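Local coordinates for maltose operon transcriptional repressor (Staphylococcus aureus subsp. aureus Mu50, PDB 3HCW), which probably represses transcription of the maltose operon, with a periplasmic-binding-protein-like region that in related repressors senses a small-molecule effector, at residues A[123-137]-A[153-167]. Numbering follows the deposited sequence.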
loop_
_atom_site.group_PDB
_atom_site.type_symbol
_atom_site.label_atom_id
_atom_site.label_comp_id
_atom_site.label_asym_id
_atom_site.label_seq_id
_atom_site.Cartn_x
_atom_site.Cartn_y
_atom_site.Cartn_z
ATOM N N THR A 123 -4.753 5.882 23.610
ATOM C CA THR A 123 -5.596 6.907 24.224
ATOM C C THR A 123 -4.880 7.533 25.427
ATOM O O THR A 123 -4.936 8.735 25.604
ATOM C CB THR A 123 -7.013 6.376 24.657
ATOM O OG1 THR A 123 -7.631 5.652 23.578
ATOM C CG2 THR A 123 -7.928 7.532 25.050
ATOM N N ARG A 124 -4.214 6.715 26.242
ATOM C CA ARG A 124 -3.438 7.213 27.395
ATOM C C ARG A 124 -2.346 8.187 26.972
ATOM O O ARG A 124 -2.191 9.243 27.581
ATOM C CB ARG A 124 -2.796 6.057 28.180
ATOM C CG ARG A 124 -3.398 5.790 29.549
ATOM C CD ARG A 124 -3.039 6.897 30.542
ATOM N NE ARG A 124 -1.780 6.661 31.248
ATOM C CZ ARG A 124 -1.176 7.550 32.037
ATOM N NH1 ARG A 124 -1.698 8.757 32.226
ATOM N NH2 ARG A 124 -0.034 7.236 32.637
ATOM N N HIS A 125 -1.609 7.822 25.926
ATOM C CA HIS A 125 -0.507 8.645 25.405
ATOM C C HIS A 125 -0.924 10.057 25.000
ATOM O O HIS A 125 -0.213 11.032 25.320
ATOM C CB HIS A 125 0.187 7.953 24.229
ATOM C CG HIS A 125 1.036 8.872 23.410
ATOM N ND1 HIS A 125 2.264 9.329 23.839
ATOM C CD2 HIS A 125 0.831 9.431 22.194
ATOM C CE1 HIS A 125 2.781 10.125 22.923
ATOM N NE2 HIS A 125 1.929 10.209 21.915
ATOM N N VAL A 126 -2.060 10.174 24.302
ATOM C CA VAL A 126 -2.542 11.500 23.899
ATOM C C VAL A 126 -2.951 12.336 25.110
ATOM O O VAL A 126 -2.720 13.548 25.133
ATOM C CB VAL A 126 -3.624 11.488 22.758
ATOM C CG1 VAL A 126 -3.124 10.706 21.564
ATOM C CG2 VAL A 126 -4.956 10.934 23.221
ATOM N N ILE A 127 -3.492 11.672 26.133
ATOM C CA ILE A 127 -3.873 12.336 27.388
ATOM C C ILE A 127 -2.635 12.835 28.129
ATOM O O ILE A 127 -2.632 13.946 28.653
ATOM C CB ILE A 127 -4.777 11.426 28.252
ATOM C CG1 ILE A 127 -6.124 11.228 27.538
ATOM C CG2 ILE A 127 -4.962 11.989 29.661
ATOM C CD1 ILE A 127 -7.146 10.388 28.310
ATOM N N GLU A 128 -1.572 12.028 28.104
ATOM C CA GLU A 128 -0.270 12.392 28.678
ATOM C C GLU A 128 0.348 13.644 28.052
ATOM O O GLU A 128 1.131 14.327 28.702
ATOM C CB GLU A 128 0.718 11.222 28.601
ATOM C CG GLU A 128 0.399 10.076 29.562
ATOM C CD GLU A 128 1.280 8.841 29.357
ATOM O OE1 GLU A 128 1.550 8.467 28.195
ATOM O OE2 GLU A 128 1.687 8.229 30.367
ATOM N N GLN A 129 -0.010 13.943 26.803
ATOM C CA GLN A 129 0.444 15.174 26.145
ATOM C C GLN A 129 -0.391 16.384 26.573
ATOM O O GLN A 129 0.045 17.524 26.429
ATOM C CB GLN A 129 0.412 15.030 24.621
ATOM C CG GLN A 129 1.153 13.821 24.079
ATOM C CD GLN A 129 2.495 13.607 24.744
ATOM O OE1 GLN A 129 2.675 12.649 25.494
ATOM N NE2 GLN A 129 3.441 14.500 24.482
ATOM N N GLY A 130 -1.589 16.125 27.094
ATOM C CA GLY A 130 -2.482 17.176 27.570
ATOM C C GLY A 130 -3.608 17.453 26.595
ATOM O O GLY A 130 -3.415 18.164 25.615
ATOM N N VAL A 131 -4.781 16.879 26.856
ATOM C CA VAL A 131 -5.958 17.137 26.024
ATOM C C VAL A 131 -7.193 17.386 26.863
ATOM O O VAL A 131 -7.297 16.911 27.992
ATOM C CB VAL A 131 -6.287 15.977 25.036
ATOM C CG1 VAL A 131 -5.424 16.052 23.814
ATOM C CG2 VAL A 131 -6.172 14.627 25.708
ATOM N N ASP A 132 -8.137 18.118 26.291
ATOM C CA ASP A 132 -9.401 18.372 26.953
ATOM C C ASP A 132 -10.485 17.457 26.408
ATOM O O ASP A 132 -11.250 16.880 27.176
ATOM C CB ASP A 132 -9.794 19.846 26.804
ATOM C CG ASP A 132 -8.779 20.788 27.444
ATOM O OD1 ASP A 132 -8.172 21.596 26.710
ATOM O OD2 ASP A 132 -8.575 20.711 28.678
ATOM N N GLU A 133 -10.521 17.310 25.086
ATOM C CA GLU A 133 -11.579 16.578 24.406
ATOM C C GLU A 133 -11.009 15.572 23.395
ATOM O O GLU A 133 -10.012 15.846 22.739
ATOM C CB GLU A 133 -12.528 17.573 23.730
ATOM C CG GLU A 133 -13.976 17.098 23.586
ATOM C CD GLU A 133 -14.356 16.731 22.153
ATOM O OE1 GLU A 133 -14.143 17.562 21.240
ATOM O OE2 GLU A 133 -14.887 15.617 21.945
ATOM N N LEU A 134 -11.647 14.408 23.289
ATOM C CA LEU A 134 -11.200 13.336 22.392
ATOM C C LEU A 134 -12.271 12.937 21.374
ATOM O O LEU A 134 -13.466 12.934 21.682
ATOM C CB LEU A 134 -10.783 12.106 23.202
ATOM C CG LEU A 134 -9.659 12.248 24.234
ATOM C CD1 LEU A 134 -9.710 11.143 25.271
ATOM C CD2 LEU A 134 -8.309 12.274 23.548
ATOM N N ILE A 135 -11.827 12.602 20.163
ATOM C CA ILE A 135 -12.703 12.127 19.085
ATOM C C ILE A 135 -12.163 10.800 18.543
ATOM O O ILE A 135 -10.984 10.710 18.187
ATOM C CB ILE A 135 -12.807 13.166 17.928
ATOM C CG1 ILE A 135 -13.291 14.523 18.441
ATOM C CG2 ILE A 135 -13.742 12.662 16.820
ATOM C CD1 ILE A 135 -12.655 15.725 17.734
ATOM N N PHE A 136 -13.012 9.771 18.521
ATOM C CA PHE A 136 -12.685 8.513 17.853
ATOM C C PHE A 136 -13.485 8.387 16.566
ATOM O O PHE A 136 -14.708 8.516 16.569
ATOM C CB PHE A 136 -12.961 7.290 18.739
ATOM C CG PHE A 136 -12.280 6.021 18.264
ATOM C CD1 PHE A 136 -11.029 5.652 18.783
ATOM C CD2 PHE A 136 -12.886 5.192 17.308
ATOM C CE1 PHE A 136 -10.385 4.483 18.355
ATOM C CE2 PHE A 136 -12.254 4.022 16.867
ATOM C CZ PHE A 136 -11.000 3.666 17.394
ATOM N N ILE A 137 -12.783 8.120 15.470
ATOM C CA ILE A 137 -13.422 7.970 14.174
ATOM C C ILE A 137 -13.337 6.516 13.707
ATOM O O ILE A 137 -12.257 5.930 13.657
ATOM C CB ILE A 137 -12.834 8.956 13.128
ATOM C CG1 ILE A 137 -12.894 10.392 13.657
ATOM C CG2 ILE A 137 -13.575 8.841 11.802
ATOM C CD1 ILE A 137 -12.487 11.456 12.653
ATOM N N PHE A 153 -10.800 3.038 24.102
ATOM C CA PHE A 153 -10.778 4.488 23.991
ATOM C C PHE A 153 -11.697 5.115 25.036
ATOM O O PHE A 153 -11.289 6.026 25.773
ATOM C CB PHE A 153 -11.223 4.883 22.572
ATOM C CG PHE A 153 -11.547 6.345 22.399
ATOM C CD1 PHE A 153 -10.535 7.268 22.163
ATOM C CD2 PHE A 153 -12.873 6.790 22.433
ATOM C CE1 PHE A 153 -10.836 8.621 21.978
ATOM C CE2 PHE A 153 -13.178 8.120 22.254
ATOM C CZ PHE A 153 -12.159 9.039 22.018
ATOM N N GLU A 154 -12.938 4.625 25.065
ATOM C CA GLU A 154 -13.971 5.074 25.986
ATOM C C GLU A 154 -13.582 4.848 27.444
ATOM O O GLU A 154 -13.954 5.633 28.310
ATOM C CB GLU A 154 -15.281 4.324 25.714
ATOM C CG GLU A 154 -16.020 4.728 24.452
ATOM C CD GLU A 154 -17.404 4.094 24.381
ATOM O OE1 GLU A 154 -17.506 2.866 24.569
ATOM O OE2 GLU A 154 -18.393 4.820 24.153
ATOM N N THR A 155 -12.870 3.757 27.716
ATOM C CA THR A 155 -12.447 3.442 29.083
ATOM C C THR A 155 -11.377 4.402 29.607
ATOM O O THR A 155 -11.513 4.888 30.724
ATOM C CB THR A 155 -11.991 1.978 29.229
ATOM O OG1 THR A 155 -13.094 1.108 28.956
ATOM C CG2 THR A 155 -11.514 1.697 30.639
ATOM N N VAL A 156 -10.347 4.704 28.812
ATOM C CA VAL A 156 -9.296 5.640 29.265
ATOM C C VAL A 156 -9.837 7.070 29.355
ATOM O O VAL A 156 -9.538 7.807 30.303
ATOM C CB VAL A 156 -8.025 5.567 28.390
ATOM C CG1 VAL A 156 -7.046 6.677 28.726
ATOM C CG2 VAL A 156 -7.349 4.259 28.604
ATOM N N ALA A 157 -10.684 7.428 28.396
ATOM C CA ALA A 157 -11.361 8.714 28.402
ATOM C C ALA A 157 -12.266 8.889 29.618
ATOM O O ALA A 157 -12.296 9.968 30.205
ATOM C CB ALA A 157 -12.139 8.919 27.113
ATOM N N SER A 158 -12.991 7.843 30.009
ATOM C CA SER A 158 -13.855 7.946 31.193
ATOM C C SER A 158 -13.024 7.924 32.472
ATOM O O SER A 158 -13.325 8.654 33.418
ATOM C CB SER A 158 -14.954 6.870 31.229
ATOM O OG SER A 158 -14.419 5.562 31.127
ATOM N N GLN A 159 -11.972 7.102 32.473
ATOM C CA GLN A 159 -11.031 7.006 33.598
ATOM C C GLN A 159 -10.381 8.351 33.974
ATOM O O GLN A 159 -10.131 8.631 35.153
ATOM C CB GLN A 159 -9.953 5.948 33.313
ATOM C CG GLN A 159 -8.992 5.693 34.462
ATOM C CD GLN A 159 -9.626 4.930 35.595
ATOM O OE1 GLN A 159 -9.624 3.701 35.596
ATOM N NE2 GLN A 159 -10.147 5.656 36.592
ATOM N N PHE A 160 -10.133 9.187 32.973
ATOM C CA PHE A 160 -9.560 10.503 33.213
ATOM C C PHE A 160 -10.620 11.607 33.147
ATOM O O PHE A 160 -10.287 12.807 33.151
ATOM C CB PHE A 160 -8.380 10.752 32.271
ATOM C CG PHE A 160 -7.152 9.938 32.624
ATOM C CD1 PHE A 160 -6.082 10.528 33.306
ATOM C CD2 PHE A 160 -7.069 8.586 32.292
ATOM C CE1 PHE A 160 -4.948 9.790 33.638
ATOM C CE2 PHE A 160 -5.939 7.832 32.625
ATOM C CZ PHE A 160 -4.875 8.436 33.299
ATOM N N ASN A 161 -11.890 11.174 33.134
ATOM C CA ASN A 161 -13.077 12.056 33.120
ATOM C C ASN A 161 -13.011 13.132 32.031
ATOM O O ASN A 161 -13.210 14.325 32.290
ATOM C CB ASN A 161 -13.322 12.672 34.512
ATOM C CG ASN A 161 -14.763 13.120 34.719
ATOM O OD1 ASN A 161 -15.043 14.316 34.796
ATOM N ND2 ASN A 161 -15.683 12.163 34.815
ATOM N N LEU A 162 -12.696 12.694 30.817
ATOM C CA LEU A 162 -12.596 13.579 29.657
ATOM C C LEU A 162 -13.832 13.490 28.775
ATOM O O LEU A 162 -14.501 12.449 28.726
ATOM C CB LEU A 162 -11.341 13.253 28.839
ATOM C CG LEU A 162 -10.130 14.193 28.946
ATOM C CD1 LEU A 162 -9.674 14.435 30.379
ATOM C CD2 LEU A 162 -8.985 13.660 28.128
ATOM N N ASP A 163 -14.136 14.592 28.094
ATOM C CA ASP A 163 -15.222 14.618 27.130
ATOM C C ASP A 163 -14.754 13.958 25.853
ATOM O O ASP A 163 -13.621 14.167 25.411
ATOM C CB ASP A 163 -15.677 16.047 26.848
ATOM C CG ASP A 163 -16.366 16.687 28.043
ATOM O OD1 ASP A 163 -16.187 17.906 28.246
ATOM O OD2 ASP A 163 -17.079 15.973 28.784
ATOM N N TYR A 164 -15.627 13.141 25.278
ATOM C CA TYR A 164 -15.317 12.443 24.044
ATOM C C TYR A 164 -16.556 12.211 23.195
ATOM O O TYR A 164 -17.674 12.205 23.712
ATOM C CB TYR A 164 -14.607 11.114 24.325
ATOM C CG TYR A 164 -15.455 10.044 24.991
ATOM C CD1 TYR A 164 -16.224 9.150 24.228
ATOM C CD2 TYR A 164 -15.473 9.905 26.376
ATOM C CE1 TYR A 164 -16.995 8.166 24.833
ATOM C CE2 TYR A 164 -16.239 8.911 26.995
ATOM C CZ TYR A 164 -16.993 8.046 26.215
ATOM O OH TYR A 164 -17.748 7.057 26.817
ATOM N N GLN A 165 -16.328 11.991 21.899
ATOM C CA GLN A 165 -17.367 11.582 20.972
ATOM C C GLN A 165 -16.879 10.476 20.017
ATOM O O GLN A 165 -15.679 10.338 19.779
ATOM C CB GLN A 165 -17.873 12.796 20.197
ATOM C CG GLN A 165 -16.849 13.427 19.281
ATOM C CD GLN A 165 -17.417 14.541 18.445
ATOM O OE1 GLN A 165 -17.038 15.703 18.606
ATOM N NE2 GLN A 165 -18.331 14.203 17.541
ATOM N N ILE A 166 -17.818 9.683 19.500
ATOM C CA ILE A 166 -17.542 8.643 18.498
ATOM C C ILE A 166 -18.224 9.082 17.205
ATOM O O ILE A 166 -19.393 9.489 17.212
ATOM C CB ILE A 166 -18.097 7.226 18.919
ATOM C CG1 ILE A 166 -17.698 6.823 20.355
ATOM C CG2 ILE A 166 -17.699 6.135 17.915
ATOM C CD1 ILE A 166 -16.193 6.652 20.603
ATOM N N ILE A 167 -17.485 9.031 16.103
ATOM C CA ILE A 167 -18.037 9.309 14.784
ATOM C C ILE A 167 -17.859 8.061 13.934
ATOM O O ILE A 167 -16.744 7.551 13.797
ATOM C CB ILE A 167 -17.334 10.502 14.087
ATOM C CG1 ILE A 167 -17.555 11.802 14.868
ATOM C CG2 ILE A 167 -17.792 10.637 12.615
ATOM C CD1 ILE A 167 -16.693 12.961 14.391
HETATM O O HOH W 1 -13.083 17.100 29.001
#
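A beta-alpha-beta unit brings F153, on its helix, against L134 and F136 of its first strand, while that strand pairs in parallel with 163-167. F136 CB lies 3.7 Å from the centroid of the F153 ring, a CH-pi contact 13° off the ring normal. With its first torsion trans, F153 swings its flat ring against the helix-facing side of the strand, where F153 CZ also meets L134 CB at 3.6 Å. Beside it the methyl of A157, CB, meets L134 CD1, a small side chain suiting a buried place between helix and strand.

Four backbone hydrogen bonds join the strands, among them F136 N to Q165 O (3.0 Å) and I167 N to F136 O (2.9 Å), both nearly straight. Where the pairing begins, water 1 bridges D132 O and D163 N. Strand 163-169 forms an edge of the sheet within this chain, in the alternating alpha/beta architecture of periplasmic-binding-protein-like domains.

Helices 123-129 and 153-159 pack at -33°, their axes 9.7 Å apart. I127, apolar as suits this seam, slides past V156 in the opposite direction (CD1 to V156 CG1 3.7 Å) and meets L162 tip to tip. At the partly exposed end, the R124 guanidinium and F160 ring planes are 9° apart, but R124 NH1 comes obliquely to F160 CZ, at 3.4 Å; E128 OE2 sits over one guanidinium face, a salt bridge of charges alone.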